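Esterase/lipase (Uncultured bacterium, PDB 3K6K) probably hydrolyses carboxylic ester bonds, as an esterase or lipase of the hormone-sensitive lipase group with an alpha/beta hydrolase fold. Local coordinates at residues I245-E250 / S255-L260; K274-M279 / V290-I295. One frame throughout, in Å; residues are numbered along the deposited sequence.

How the contacts relate
The two contacts show how successive layers of an alpha/beta hydrolase are built around neighbouring strands. Contact 1 comes first along the chain and closes before contact 2 opens; their centres lie about 13 Å apart. Helix 254-266 links strand 243-248 of contact 1 to strand 271-276 of contact 2, parallel neighbours at one end of the central sheet. Val247 O and Trp276 N, 2.7 Å apart in a probable hydrogen bond, join the contacts directly. Helix 291-305 then packs beside the last strand. Both contacts also touch the second subunit; Lys274 and Ile275 of this chain pair in an antiparallel ladder with a strand of that subunit, so the sheet runs on across the interface.

Contact 1. Residues I245-E250 / S255-L260; sequences IHVGSE and SDSTTL. With SO4 (sulfate ion), chain I.
No flat group mediates the meeting of Ile245 and Val247 with Ser257 and Leu260; the nearby ring, that of His246, leaves the strand in the other direction, meets the Trp276 ring with planes at about 55° and bonds through ND1 to Ser296 OG. The contact belongs to a beta-alpha-beta unit of the alpha/beta hydrolase fold, with helix 255-260 running back over strand 245-248 at 150°, their axes 9.0 Å apart. Ser257 fills the closest approach. Its OG lies 3.3 Å from Ile245 CG2 and 3.5 Å from Val247 CB, a small polar group set among branched carbons, and no hydrogen bond spans the two segments. Ile245 CG1 stands beside the backbone N (chi1 -52°), which sets CG2 anti to that nitrogen and against the serine, while CG1 carries CD1 to within 3.7 Å of Leu260 CD1. An alanine in place of Ile245 would probably open a gap beside Ser257 OG and leave Leu260 CD1 without its methyl partner on the strand. The helix's other side faces a sulfate ion, probably from the crystallisation liquor and also bonded by Thr258 of the second subunit; in this chain Thr258 OG1 donates to sulfate O1 at a very short, hence doubtful, 2.5 Å.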
loop_
_atom_site.group_PDB
_atom_site.type_symbol
_atom_site.label_atom_id
_atom_site.label_comp_id
_atom_site.label_asym_id
_atom_site.label_seq_id
_atom_site.Cartn_x
_atom_site.Cartn_y
_atom_site.Cartn_z
ATOM N N ILE A 245 -6.853 0.984 -1.786
ATOM C CA ILE A 245 -7.284 -0.024 -0.811
ATOM C C ILE A 245 -7.015 0.493 0.638
ATOM O O ILE A 245 -5.920 0.981 0.975
ATOM C CB ILE A 245 -6.569 -1.413 -1.056
ATOM C CG1 ILE A 245 -6.716 -1.874 -2.502
ATOM C CG2 ILE A 245 -7.161 -2.506 -0.150
ATOM C CD1 ILE A 245 -5.804 -2.895 -2.851
ATOM N N HIS A 246 -8.025 0.470 1.490
ATOM C CA HIS A 246 -7.765 0.638 2.922
ATOM C C HIS A 246 -8.040 -0.648 3.666
ATOM O O HIS A 246 -8.875 -1.443 3.212
ATOM C CB HIS A 246 -8.595 1.753 3.489
ATOM C CG HIS A 246 -8.041 3.088 3.172
ATOM N ND1 HIS A 246 -8.442 4.237 3.814
ATOM C CD2 HIS A 246 -7.047 3.447 2.328
ATOM C CE1 HIS A 246 -7.761 5.257 3.329
ATOM N NE2 HIS A 246 -6.881 4.800 2.451
ATOM N N VAL A 247 -7.372 -0.876 4.794
ATOM C CA VAL A 247 -7.668 -2.090 5.555
ATOM C C VAL A 247 -7.081 -1.913 6.959
ATOM O O VAL A 247 -6.226 -1.026 7.174
ATOM C CB VAL A 247 -7.072 -3.351 4.782
ATOM C CG1 VAL A 247 -5.506 -3.242 4.623
ATOM C CG2 VAL A 247 -7.494 -4.679 5.379
ATOM N N GLY A 248 -7.529 -2.740 7.909
ATOM C CA GLY A 248 -7.007 -2.732 9.266
ATOM C C GLY A 248 -6.034 -3.863 9.526
ATOM O O GLY A 248 -5.979 -4.837 8.745
ATOM N N SER A 249 -5.249 -3.708 10.581
ATOM C CA SER A 249 -4.386 -4.732 11.085
ATOM C C SER A 249 -5.120 -5.980 11.549
ATOM O O SER A 249 -4.584 -7.089 11.369
ATOM C CB SER A 249 -3.582 -4.215 12.294
ATOM O OG SER A 249 -4.347 -3.258 13.058
ATOM N N GLU A 250 -6.274 -5.820 12.204
ATOM C CA GLU A 250 -6.901 -6.977 12.890
ATOM C C GLU A 250 -7.803 -7.760 11.938
ATOM O O GLU A 250 -9.024 -8.008 12.176
ATOM C CB GLU A 250 -7.677 -6.564 14.128
ATOM C CG GLU A 250 -6.944 -5.614 15.023
ATOM C CD GLU A 250 -5.591 -6.079 15.439
ATOM O OE1 GLU A 250 -5.503 -7.041 16.202
ATOM O OE2 GLU A 250 -4.581 -5.451 15.046
ATOM N N SER A 255 -4.367 -10.384 4.073
ATOM C CA SER A 255 -3.536 -10.811 2.945
ATOM C C SER A 255 -4.338 -10.666 1.635
ATOM O O SER A 255 -3.741 -10.722 0.576
ATOM C CB SER A 255 -2.961 -12.221 3.126
ATOM O OG SER A 255 -2.169 -12.319 4.309
ATOM N N ASP A 256 -5.666 -10.450 1.710
ATOM C CA ASP A 256 -6.468 -10.126 0.505
ATOM C C ASP A 256 -6.051 -8.749 -0.086
ATOM O O ASP A 256 -5.868 -8.582 -1.317
ATOM C CB ASP A 256 -7.996 -10.107 0.771
ATOM C CG ASP A 256 -8.669 -11.528 0.722
ATOM O OD1 ASP A 256 -9.829 -11.599 0.325
ATOM O OD2 ASP A 256 -8.077 -12.569 1.046
ATOM N N SER A 257 -5.938 -7.783 0.808
ATOM C CA SER A 257 -5.454 -6.468 0.471
ATOM C C SER A 257 -4.029 -6.456 -0.032
ATOM O O SER A 257 -3.784 -5.902 -1.095
ATOM C CB SER A 257 -5.637 -5.498 1.638
ATOM O OG SER A 257 -7.008 -5.178 1.768
ATOM N N THR A 258 -3.090 -7.036 0.701
ATOM C CA THR A 258 -1.711 -7.030 0.285
ATOM C C THR A 258 -1.575 -7.864 -0.997
ATOM O O THR A 258 -0.788 -7.522 -1.921
ATOM C CB THR A 258 -0.762 -7.620 1.370
ATOM O OG1 THR A 258 -1.123 -8.981 1.569
ATOM C CG2 THR A 258 -0.959 -7.034 2.590
ATOM N N THR A 259 -2.318 -8.965 -1.085
ATOM C CA THR A 259 -2.204 -9.825 -2.293
ATOM C C THR A 259 -2.797 -9.254 -3.552
ATOM O O THR A 259 -2.178 -9.335 -4.632
ATOM C CB THR A 259 -2.730 -11.240 -2.109
ATOM O OG1 THR A 259 -2.049 -11.836 -1.018
ATOM C CG2 THR A 259 -2.405 -12.122 -3.377
ATOM N N LEU A 260 -3.984 -8.695 -3.445
ATOM C CA LEU A 260 -4.489 -7.912 -4.550
ATOM C C LEU A 260 -3.545 -6.776 -4.963
ATOM O O LEU A 260 -3.479 -6.389 -6.153
ATOM C CB LEU A 260 -5.812 -7.290 -4.169
ATOM C CG LEU A 260 -6.967 -6.952 -5.143
ATOM C CD1 LEU A 260 -7.483 -5.508 -4.906
ATOM C CD2 LEU A 260 -6.845 -7.357 -6.634
HETATM S S SO4 I . 1.419 -11.184 0.388
HETATM O O1 SO4 I . 0.382 -10.952 1.399
HETATM O O2 SO4 I . 2.567 -11.815 1.052
HETATM O O3 SO4 I . 0.836 -12.011 -0.692
HETATM O O4 SO4 I . 1.943 -9.949 -0.193
#

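Contact 2. Residues K274-M279 / V290-I295; sequences KIWPDM and VNAADI
Trp276 and Met279 bracket a type II beta turn in which Met279 N donates to Trp276 O over 3.2 Å, reversing the chain beyond strand 271-276; the CB atoms of both residues point toward residues 290-295. There Val290 has an extended backbone, and the chain then winds into helix 291-305; its first turn is loosely bonded, Asp294 N and Ile295 N both making weak bonds to Asn291 O. The backbones come nearest at Met279 and Ala292, with CA atoms 7.7 Å apart. The indole presents its six-membered ring to the helix. Ile295 CG2 sits at the ring edge, near its plane and 4.0 Å from Trp276 CH2, whereas Ala292 CB lies 3.9 Å from Trp276 CE3. Lys274 CE lies over one indole face, 3.7 Å above its plane and offset toward the rim, and NZ beyond it makes a salt bridge with Glu299. Met279 CG lies beside the backbone N and the chain bends at chi2 (-64°), which brings SD toward the helix: SD meets Val290 CG2 tip to tip at 3.7 Å and Ala292 CB at 3.8 Å. The small alanine thus touches both large side chains, and Phe283 borders the indole as well. A last strand, a turn and loop, then a C-terminal helix is the usual alpha/beta hydrolase ending, and here the intervening loop carries His281, probably the histidine of a Ser-His-Glu catalytic triad.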
loop_
_atom_site.group_PDB
_atom_site.type_symbol
_atom_site.label_atom_id
_atom_site.label_comp_id
_atom_site.label_asym_id
_atom_site.label_seq_id
_atom_site.Cartn_x
_atom_site.Cartn_y
_atom_site.Cartn_z
ATOM N N LYS A 274 -3.209 1.536 2.192
ATOM C CA LYS A 274 -2.889 1.887 3.544
ATOM C C LYS A 274 -3.456 0.840 4.526
ATOM O O LYS A 274 -4.597 0.408 4.427
ATOM C CB LYS A 274 -3.418 3.289 3.865
ATOM C CG LYS A 274 -2.882 3.893 5.155
ATOM C CD LYS A 274 -3.345 5.348 5.220
ATOM C CE LYS A 274 -2.872 6.108 6.467
ATOM N NZ LYS A 274 -3.209 7.537 6.147
ATOM N N ILE A 275 -2.641 0.467 5.504
ATOM C CA ILE A 275 -3.063 -0.459 6.520
ATOM C C ILE A 275 -3.125 0.249 7.851
ATOM O O ILE A 275 -2.120 0.867 8.252
ATOM C CB ILE A 275 -2.073 -1.585 6.630
ATOM C CG1 ILE A 275 -2.006 -2.353 5.292
ATOM C CG2 ILE A 275 -2.510 -2.496 7.748
ATOM C CD1 ILE A 275 -0.871 -3.372 5.287
ATOM N N TRP A 276 -4.238 0.101 8.562
ATOM C CA TRP A 276 -4.498 0.910 9.739
ATOM C C TRP A 276 -4.359 0.168 11.065
ATOM O O TRP A 276 -5.147 -0.717 11.367
ATOM C CB TRP A 276 -5.866 1.617 9.673
ATOM C CG TRP A 276 -6.039 2.540 8.475
ATOM C CD1 TRP A 276 -6.208 2.159 7.173
ATOM C CD2 TRP A 276 -6.169 3.998 8.485
ATOM N NE1 TRP A 276 -6.356 3.286 6.363
ATOM C CE2 TRP A 276 -6.366 4.410 7.144
ATOM C CE3 TRP A 276 -6.123 4.978 9.494
ATOM C CZ2 TRP A 276 -6.491 5.728 6.791
ATOM C CZ3 TRP A 276 -6.255 6.282 9.137
ATOM C CH2 TRP A 276 -6.446 6.657 7.784
ATOM N N PRO A 277 -3.375 0.595 11.889
ATOM C CA PRO A 277 -3.048 -0.000 13.192
ATOM C C PRO A 277 -4.287 -0.184 14.110
ATOM O O PRO A 277 -5.093 0.747 14.305
ATOM C CB PRO A 277 -2.062 1.014 13.826
ATOM C CG PRO A 277 -1.686 1.982 12.759
ATOM C CD PRO A 277 -2.524 1.745 11.541
ATOM N N ASP A 278 -4.423 -1.364 14.705
ATOM C CA ASP A 278 -5.538 -1.595 15.671
ATOM C C ASP A 278 -6.973 -1.395 15.093
ATOM O O ASP A 278 -7.939 -1.245 15.876
ATOM C CB ASP A 278 -5.400 -0.659 16.902
ATOM C CG ASP A 278 -4.093 -0.860 17.672
ATOM O OD1 ASP A 278 -3.647 -2.006 17.859
ATOM O OD2 ASP A 278 -3.537 0.160 18.141
ATOM N N MET A 279 -7.129 -1.345 13.770
ATOM C CA MET A 279 -8.487 -1.230 13.175
ATOM C C MET A 279 -9.045 -2.582 12.733
ATOM O O MET A 279 -8.317 -3.408 12.181
ATOM C CB MET A 279 -8.524 -0.236 12.004
ATOM C CG MET A 279 -8.297 1.229 12.479
ATOM S SD MET A 279 -9.693 1.656 13.566
ATOM C CE MET A 279 -8.730 1.546 15.085
ATOM N N VAL A 290 -14.236 4.894 16.949
ATOM C CA VAL A 290 -12.803 5.108 16.821
ATOM C C VAL A 290 -12.484 6.255 15.852
ATOM O O VAL A 290 -13.150 6.446 14.841
ATOM C CB VAL A 290 -12.050 3.815 16.485
ATOM C CG1 VAL A 290 -12.069 2.890 17.657
ATOM C CG2 VAL A 290 -12.671 3.120 15.243
ATOM N N ASN A 291 -11.462 7.012 16.181
ATOM C CA ASN A 291 -11.062 8.204 15.425
ATOM C C ASN A 291 -10.527 7.891 14.017
ATOM O O ASN A 291 -10.869 8.610 13.064
ATOM C CB ASN A 291 -10.032 8.996 16.216
ATOM C CG ASN A 291 -9.708 10.340 15.562
ATOM O OD1 ASN A 291 -8.512 10.599 15.268
ATOM N ND2 ASN A 291 -10.769 11.209 15.294
ATOM N N ALA A 292 -9.774 6.799 13.880
ATOM C CA ALA A 292 -9.216 6.389 12.555
ATOM C C ALA A 292 -10.214 6.190 11.405
ATOM O O ALA A 292 -9.867 6.261 10.209
ATOM C CB ALA A 292 -8.310 5.113 12.708
ATOM N N ALA A 293 -11.458 5.915 11.756
ATOM C CA ALA A 293 -12.515 5.825 10.761
ATOM C C ALA A 293 -12.832 7.161 10.132
ATOM O O ALA A 293 -12.995 7.230 8.923
ATOM C CB ALA A 293 -13.783 5.154 11.339
ATOM N N ASP A 294 -12.952 8.220 10.931
ATOM C CA ASP A 294 -13.176 9.546 10.337
ATOM C C ASP A 294 -12.015 9.920 9.458
ATOM O O ASP A 294 -12.262 10.457 8.417
ATOM C CB ASP A 294 -13.364 10.693 11.349
ATOM C CG ASP A 294 -14.253 10.324 12.511
ATOM O OD1 ASP A 294 -13.894 10.813 13.640
ATOM O OD2 ASP A 294 -15.276 9.562 12.298
ATOM N N ILE A 295 -10.777 9.617 9.875
ATOM C CA ILE A 295 -9.581 9.960 9.110
ATOM C C ILE A 295 -9.532 9.175 7.788
ATOM O O ILE A 295 -9.166 9.716 6.743
ATOM C CB ILE A 295 -8.265 9.709 9.914
ATOM C CG1 ILE A 295 -8.323 10.302 11.318
ATOM C CG2 ILE A 295 -7.006 10.322 9.220
ATOM C CD1 ILE A 295 -7.013 9.881 12.223
#